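Local coordinates for protein HAT1-interacting factor 1 (PDB 4NQ0) that acts as a histone chaperone for H3 and H4 within the nuclear HAT-B complex, with roles in chromatin assembly and telomere silencing, at residues N172-A176 / G264-T268; E283-C287 / R304-A308. All blocks are in the same frame, centred on the assembly; numbering follows the deposited sequence.

Overall arrangement
From the N terminus the chain first runs through helices 14-34, 38-51 and 61-77; after an unmodelled gap, 80-159, it returns as an irregular loop that includes 172-176. Interaction 1 lays this segment on the C-terminal end of helix 252-266, closing a loop of 87 residues that holds helices 202-218 and 229-248 and most of helix 252-266. Interaction 2 opens only afterwards, on helix 273-290, and closes over 16 residues on helix 298-316, so the two contacts lie in series, neither nested nor crossed. Their centres are about 14 Å apart, yet they touch: the Phe173 ring of interaction 1 stacks on the His307 ring of interaction 2, so the loop bridges helix 252-266 and helix 298-316.

Interaction 1 (N172-A176 / G264-T268); sequences NFSPA and GYYKT
An irregular loop segment, 172-176, lies along the C-terminal end of helix 252-266 in this TPR protein of the NASP family, joining a region important for histone binding to one that interacts with H2A-H2B. Its main-chain tie is Ala176 N to Gly264 O (2.9 Å, 162° at the hydrogen). The CA atoms of Pro175 and Gly264 are 4.4 Å apart. The small Ala176 sets its methyl over the centre of the Tyr265 ring, a CH-pi contact with CB 4.2 Å from the ring centroid, while Thr268 CG2 comes within 3.3 Å of Ala176 O. Pro175, rigid and without an N-H to satisfy, lies across the root of Lys267, with CG 3.8 Å from Lys267 O.

Beyond CG the Lys267 chain is extended (chi2 170°, chi4 171°), which carries NZ along the segment to Phe173 O at 2.8 Å, above the carbonyl plane. A water donates to Ser174 O and accepts a weak bond from the same NZ. With an alanine in place of Lys267, the aliphatic CD and CE beside these carbonyls are gone and Phe173 O would probably lose its charged donor. Upstream, an Asx turn, Ser174 N to Asn172 OD1, bends the chain.

Tyr265 OH bonds Asp180, a little further along the same loop, and Thr268 OG1 is linked to Arg232 of helix 229-248. Tyr266, on another side of helix 252-266, packs between helices 229-248 and 273-290.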
ATOM      1  N   ASN A 172     -11.708   7.289 -13.153  1.00 38.75           N
ATOM      2  CA  ASN A 172     -10.390   7.233 -13.775  1.00 40.12           C
ATOM      3  C   ASN A 172      -9.816   5.808 -13.777  1.00 40.69           C
ATOM      4  O   ASN A 172      -9.763   5.151 -12.733  1.00 40.66           O
ATOM      5  CB  ASN A 172      -9.424   8.172 -13.041  1.00 40.34           C
ATOM      6  CG  ASN A 172      -7.985   7.978 -13.479  1.00 41.69           C
ATOM      7  OD1 ASN A 172      -7.701   7.872 -14.667  1.00 42.94           O
ATOM      8  ND2 ASN A 172      -7.076   7.904 -12.521  1.00 42.82           N
ATOM      9  N   PHE A 173      -9.387   5.342 -14.950  1.00 42.23           N
ATOM     10  CA  PHE A 173      -8.721   4.040 -15.097  1.00 42.79           C
ATOM     11  C   PHE A 173      -7.365   4.160 -15.780  1.00 44.29           C
ATOM     12  O   PHE A 173      -6.808   3.167 -16.251  1.00 44.73           O
ATOM     13  CB  PHE A 173      -9.609   3.076 -15.881  1.00 43.03           C
ATOM     14  CG  PHE A 173     -10.999   2.962 -15.332  1.00 41.82           C
ATOM     15  CD1 PHE A 173     -11.233   2.269 -14.157  1.00 41.66           C
ATOM     16  CD2 PHE A 173     -12.065   3.558 -15.981  1.00 42.11           C
ATOM     17  CE1 PHE A 173     -12.514   2.167 -13.635  1.00 41.49           C
ATOM     18  CE2 PHE A 173     -13.357   3.452 -15.472  1.00 42.43           C
ATOM     19  CZ  PHE A 173     -13.578   2.752 -14.293  1.00 41.79           C
ATOM     20  N   SER A 174      -6.823   5.374 -15.812  1.00 45.72           N
ATOM     21  CA  SER A 174      -5.521   5.616 -16.410  1.00 47.26           C
ATOM     22  C   SER A 174      -4.381   5.109 -15.527  1.00 47.85           C
ATOM     23  O   SER A 174      -4.553   4.940 -14.323  1.00 46.89           O
ATOM     24  CB  SER A 174      -5.317   7.109 -16.668  1.00 47.76           C
ATOM     25  OG  SER A 174      -6.280   7.592 -17.580  1.00 48.35           O
ATOM     26  N   PRO A 175      -3.212   4.855 -16.139  1.00 49.53           N
ATOM     27  CA  PRO A 175      -1.978   4.632 -15.401  1.00 50.27           C
ATOM     28  C   PRO A 175      -1.499   5.886 -14.665  1.00 51.03           C
ATOM     29  O   PRO A 175      -1.861   7.009 -15.037  1.00 51.54           O
ATOM     30  CB  PRO A 175      -0.973   4.247 -16.495  1.00 50.98           C
ATOM     31  CG  PRO A 175      -1.795   3.717 -17.610  1.00 51.36           C
ATOM     32  CD  PRO A 175      -3.069   4.504 -17.567  1.00 50.63           C
ATOM     33  N   ALA A 176      -0.684   5.680 -13.636  1.00 51.63           N
ATOM     34  CA  ALA A 176      -0.114   6.776 -12.863  1.00 52.50           C
ATOM     35  C   ALA A 176       0.870   7.545 -13.734  1.00 54.27           C
ATOM     36  O   ALA A 176       1.768   6.954 -14.331  1.00 55.18           O
ATOM     37  CB  ALA A 176       0.587   6.245 -11.627  1.00 51.66           C
ATOM     38  N   GLY A 264      -3.130   2.553 -10.210  1.00 29.03           N
ATOM     39  CA  GLY A 264      -2.430   3.372 -11.204  1.00 29.77           C
ATOM     40  C   GLY A 264      -0.966   2.991 -11.400  1.00 30.58           C
ATOM     41  O   GLY A 264      -0.459   3.008 -12.521  1.00 31.88           O
ATOM     42  N   TYR A 265      -0.273   2.654 -10.315  1.00 30.55           N
ATOM     43  CA  TYR A 265       1.135   2.273 -10.404  1.00 30.95           C
ATOM     44  C   TYR A 265       1.308   0.922 -11.090  1.00 31.44           C
ATOM     45  O   TYR A 265       2.187   0.759 -11.928  1.00 31.99           O
ATOM     46  CB  TYR A 265       1.807   2.281  -9.022  1.00 30.33           C
ATOM     47  CG  TYR A 265       2.371   3.638  -8.666  1.00 31.26           C
ATOM     48  CD1 TYR A 265       3.657   4.003  -9.062  1.00 30.59           C
ATOM     49  CD2 TYR A 265       1.618   4.566  -7.962  1.00 30.24           C
ATOM     50  CE1 TYR A 265       4.173   5.240  -8.755  1.00 31.24           C
ATOM     51  CE2 TYR A 265       2.131   5.812  -7.655  1.00 31.08           C
ATOM     52  CZ  TYR A 265       3.411   6.140  -8.064  1.00 31.45           C
ATOM     53  OH  TYR A 265       3.935   7.359  -7.752  1.00 32.11           O
ATOM     54  N   TYR A 266       0.459  -0.038 -10.749  1.00 31.82           N
ATOM     55  CA  TYR A 266       0.538  -1.356 -11.376  1.00 32.61           C
ATOM     56  C   TYR A 266       0.280  -1.260 -12.879  1.00 34.11           C
ATOM     57  O   TYR A 266       0.823  -2.030 -13.658  1.00 35.33           O
ATOM     58  CB  TYR A 266      -0.465  -2.312 -10.736  1.00 31.94           C
ATOM     59  CG  TYR A 266      -0.206  -2.645  -9.278  1.00 30.26           C
ATOM     60  CD1 TYR A 266       1.079  -2.851  -8.801  1.00 29.25           C
ATOM     61  CD2 TYR A 266      -1.261  -2.811  -8.391  1.00 28.91           C
ATOM     62  CE1 TYR A 266       1.314  -3.170  -7.459  1.00 29.13           C
ATOM     63  CE2 TYR A 266      -1.035  -3.137  -7.063  1.00 29.03           C
ATOM     64  CZ  TYR A 266       0.265  -3.318  -6.606  1.00 28.39           C
ATOM     65  OH  TYR A 266       0.503  -3.666  -5.298  1.00 29.03           O
ATOM     66  N   LYS A 267      -0.542  -0.300 -13.286  1.00 35.00           N
ATOM     67  CA  LYS A 267      -0.847  -0.099 -14.707  1.00 36.14           C
ATOM     68  C   LYS A 267       0.275   0.530 -15.534  1.00 36.82           C
ATOM     69  O   LYS A 267       0.193   0.549 -16.758  1.00 37.75           O
ATOM     70  CB  LYS A 267      -2.126   0.713 -14.852  1.00 36.18           C
ATOM     71  CG  LYS A 267      -3.374  -0.131 -14.641  1.00 38.20           C
ATOM     72  CD  LYS A 267      -4.601   0.760 -14.558  1.00 40.74           C
ATOM     73  CE  LYS A 267      -5.869   0.035 -14.979  1.00 42.01           C
ATOM     74  NZ  LYS A 267      -7.085   0.872 -14.675  1.00 43.49           N
ATOM     75  N   THR A 268       1.323   1.027 -14.887  1.00 36.84           N
ATOM     76  CA  THR A 268       2.516   1.479 -15.613  1.00 38.11           C
ATOM     77  C   THR A 268       3.470   0.318 -15.878  1.00 39.06           C
ATOM     78  O   THR A 268       4.485   0.480 -16.556  1.00 39.48           O
ATOM     79  CB  THR A 268       3.297   2.544 -14.828  1.00 37.61           C
ATOM     80  OG1 THR A 268       3.896   1.939 -13.675  1.00 37.66           O
ATOM     81  CG2 THR A 268       2.377   3.710 -14.410  1.00 37.48           C
TER
HETATM   82  O   HOH W   1      -5.611   3.329 -12.715  1.00 41.86           O

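Interaction 2 (E283-C287 / R304-A308); sequences EFLVC and RFKHA
Two bent chains bring opposite charges together: Glu283 turns at chi2 (-84°) and Arg304 at its own chi2 (79°), so that carboxylate and guanidinium meet between the helices with their side chains crossing at about a right angle. Arg304 NH2 reaches Glu283 OE1 at 2.9 Å in a salt bridge, a bent bond that meets OE1 from above the carboxylate plane. The other oxygen, OE2, accepts from His307 NE2 at 3.2 Å; this bond lies close to the imidazole plane, so the ring meets the acid by its edge. One glutamate thus serves two basic residues a helical turn apart.

Further along, the contact is apolar. Val286 CG1 packs 4.1 Å from Arg304 CG and also lies by NE. Cys287 SG sits against the methyl of Ala308, 3.4 Å from CB, and at the rim of the Phe305 ring, 5.1 Å from its centroid. The small Cys287 and Ala308 fit between the facing backbones of 283-287 and 304-308, whose axes approach to 9.8 Å, roughly antiparallel (153°), within the H2A-H2B interaction region. Phe305 also packs on Ile337 and Val340 of helix 323-344.

Arg304 NH1 is held by Leu170 O, whereas its buried NE finds no partner. The paired acid probably stabilises the positive charge of the arginine in this buried setting, and both oxygens of Glu283 being engaged is likely to restrict rotation of its carboxylate.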
ATOM      1  N   GLU A 283      -8.345  -3.622  -7.759  1.00 30.19           N
ATOM      2  CA  GLU A 283      -9.730  -3.355  -8.157  1.00 30.33           C
ATOM      3  C   GLU A 283     -10.708  -3.883  -7.131  1.00 30.12           C
ATOM      4  O   GLU A 283     -11.664  -3.198  -6.787  1.00 30.25           O
ATOM      5  CB  GLU A 283     -10.063  -3.972  -9.508  1.00 30.95           C
ATOM      6  CG  GLU A 283      -9.284  -3.396 -10.681  1.00 32.51           C
ATOM      7  CD  GLU A 283      -9.887  -2.128 -11.264  1.00 34.92           C
ATOM      8  OE1 GLU A 283     -10.771  -1.515 -10.612  1.00 34.80           O
ATOM      9  OE2 GLU A 283      -9.453  -1.752 -12.388  1.00 36.03           O
ATOM     10  N   PHE A 284     -10.476  -5.092  -6.625  1.00 30.46           N
ATOM     11  CA  PHE A 284     -11.396  -5.665  -5.628  1.00 30.18           C
ATOM     12  C   PHE A 284     -11.332  -4.909  -4.304  1.00 30.03           C
ATOM     13  O   PHE A 284     -12.371  -4.670  -3.659  1.00 30.02           O
ATOM     14  CB  PHE A 284     -11.117  -7.152  -5.397  1.00 30.97           C
ATOM     15  CG  PHE A 284     -11.866  -7.728  -4.224  1.00 30.40           C
ATOM     16  CD1 PHE A 284     -13.221  -7.999  -4.315  1.00 30.78           C
ATOM     17  CD2 PHE A 284     -11.217  -7.972  -3.026  1.00 30.89           C
ATOM     18  CE1 PHE A 284     -13.924  -8.501  -3.225  1.00 31.92           C
ATOM     19  CE2 PHE A 284     -11.905  -8.486  -1.932  1.00 32.04           C
ATOM     20  CZ  PHE A 284     -13.263  -8.749  -2.034  1.00 32.94           C
ATOM     21  N   LEU A 285     -10.122  -4.548  -3.877  1.00 29.59           N
ATOM     22  CA  LEU A 285      -9.967  -3.836  -2.600  1.00 29.31           C
ATOM     23  C   LEU A 285     -10.665  -2.477  -2.626  1.00 28.48           C
ATOM     24  O   LEU A 285     -11.262  -2.068  -1.637  1.00 29.20           O
ATOM     25  CB  LEU A 285      -8.485  -3.697  -2.228  1.00 29.05           C
ATOM     26  CG  LEU A 285      -7.756  -4.993  -1.855  1.00 30.22           C
ATOM     27  CD1 LEU A 285      -6.235  -4.768  -1.806  1.00 30.89           C
ATOM     28  CD2 LEU A 285      -8.253  -5.572  -0.529  1.00 29.83           C
ATOM     29  N   VAL A 286     -10.598  -1.792  -3.759  1.00 28.26           N
ATOM     30  CA  VAL A 286     -11.367  -0.567  -3.989  1.00 28.26           C
ATOM     31  C   VAL A 286     -12.855  -0.787  -3.704  1.00 29.45           C
ATOM     32  O   VAL A 286     -13.458  -0.033  -2.941  1.00 28.93           O
ATOM     33  CB  VAL A 286     -11.183  -0.053  -5.430  1.00 28.45           C
ATOM     34  CG1 VAL A 286     -12.281   0.964  -5.806  1.00 28.25           C
ATOM     35  CG2 VAL A 286      -9.780   0.553  -5.609  1.00 26.83           C
ATOM     36  N   CYS A 287     -13.428  -1.836  -4.294  1.00 30.13           N
ATOM     37  CA  CYS A 287     -14.844  -2.163  -4.110  1.00 31.61           C
ATOM     38  C   CYS A 287     -15.188  -2.537  -2.678  1.00 32.54           C
ATOM     39  O   CYS A 287     -16.247  -2.148  -2.167  1.00 32.86           O
ATOM     40  CB  CYS A 287     -15.256  -3.302  -5.052  1.00 31.79           C
ATOM     41  SG  CYS A 287     -15.119  -2.814  -6.780  1.00 33.90           S
ATOM     42  N   ARG A 304     -18.658   1.610 -10.376  1.00 28.63           N
ATOM     43  CA  ARG A 304     -17.345   1.018 -10.063  1.00 27.29           C
ATOM     44  C   ARG A 304     -17.469  -0.480  -9.816  1.00 26.88           C
ATOM     45  O   ARG A 304     -16.627  -1.256 -10.274  1.00 26.00           O
ATOM     46  CB  ARG A 304     -16.683   1.687  -8.851  1.00 26.89           C
ATOM     47  CG  ARG A 304     -15.232   1.262  -8.628  1.00 25.31           C
ATOM     48  CD  ARG A 304     -14.295   2.005  -9.573  1.00 26.05           C
ATOM     49  NE  ARG A 304     -12.955   1.410  -9.650  1.00 24.21           N
ATOM     50  CZ  ARG A 304     -11.888   1.982 -10.208  1.00 27.51           C
ATOM     51  NH1 ARG A 304     -11.951   3.214 -10.715  1.00 26.34           N
ATOM     52  NH2 ARG A 304     -10.726   1.318 -10.240  1.00 29.20           N
ATOM     53  N   PHE A 305     -18.502  -0.891  -9.084  1.00 26.62           N
ATOM     54  CA  PHE A 305     -18.731  -2.313  -8.865  1.00 26.89           C
ATOM     55  C   PHE A 305     -18.884  -3.070 -10.192  1.00 27.60           C
ATOM     56  O   PHE A 305     -18.305  -4.138 -10.371  1.00 28.02           O
ATOM     57  CB  PHE A 305     -19.978  -2.567  -8.010  1.00 27.09           C
ATOM     58  CG  PHE A 305     -19.893  -2.045  -6.603  1.00 25.95           C
ATOM     59  CD1 PHE A 305     -18.689  -1.956  -5.939  1.00 25.05           C
ATOM     60  CD2 PHE A 305     -21.046  -1.685  -5.926  1.00 27.00           C
ATOM     61  CE1 PHE A 305     -18.621  -1.488  -4.661  1.00 25.64           C
ATOM     62  CE2 PHE A 305     -20.990  -1.215  -4.637  1.00 27.61           C
ATOM     63  CZ  PHE A 305     -19.772  -1.119  -3.992  1.00 27.30           C
ATOM     64  N   LYS A 306     -19.662  -2.521 -11.117  1.00 28.06           N
ATOM     65  CA  LYS A 306     -19.905  -3.196 -12.388  1.00 29.03           C
ATOM     66  C   LYS A 306     -18.647  -3.256 -13.239  1.00 29.02           C
ATOM     67  O   LYS A 306     -18.423  -4.220 -13.965  1.00 29.20           O
ATOM     68  CB  LYS A 306     -21.025  -2.501 -13.158  1.00 29.57           C
ATOM     69  CG  LYS A 306     -22.397  -2.790 -12.578  1.00 31.73           C
ATOM     70  CD  LYS A 306     -23.444  -1.849 -13.151  1.00 34.79           C
ATOM     71  CE  LYS A 306     -24.828  -2.170 -12.612  1.00 36.83           C
ATOM     72  NZ  LYS A 306     -25.799  -1.087 -12.933  1.00 38.25           N
ATOM     73  N   HIS A 307     -17.839  -2.210 -13.159  1.00 28.70           N
ATOM     74  CA  HIS A 307     -16.545  -2.209 -13.813  1.00 28.83           C
ATOM     75  C   HIS A 307     -15.670  -3.361 -13.293  1.00 28.36           C
ATOM     76  O   HIS A 307     -15.038  -4.069 -14.065  1.00 28.14           O
ATOM     77  CB  HIS A 307     -15.860  -0.862 -13.582  1.00 28.98           C
ATOM     78  CG  HIS A 307     -14.391  -0.877 -13.852  1.00 30.98           C
ATOM     79  ND1 HIS A 307     -13.866  -0.746 -15.120  1.00 34.01           N
ATOM     80  CD2 HIS A 307     -13.336  -1.026 -13.017  1.00 32.61           C
ATOM     81  CE1 HIS A 307     -12.547  -0.807 -15.052  1.00 34.84           C
ATOM     82  NE2 HIS A 307     -12.201  -0.972 -13.787  1.00 34.75           N
ATOM     83  N   ALA A 308     -15.638  -3.536 -11.976  1.00 27.88           N
ATOM     84  CA  ALA A 308     -14.792  -4.538 -11.356  1.00 27.87           C
ATOM     85  C   ALA A 308     -15.327  -5.942 -11.657  1.00 28.39           C
ATOM     86  O   ALA A 308     -14.552  -6.848 -11.948  1.00 27.83           O
ATOM     87  CB  ALA A 308     -14.692  -4.291  -9.837  1.00 27.60           C
TER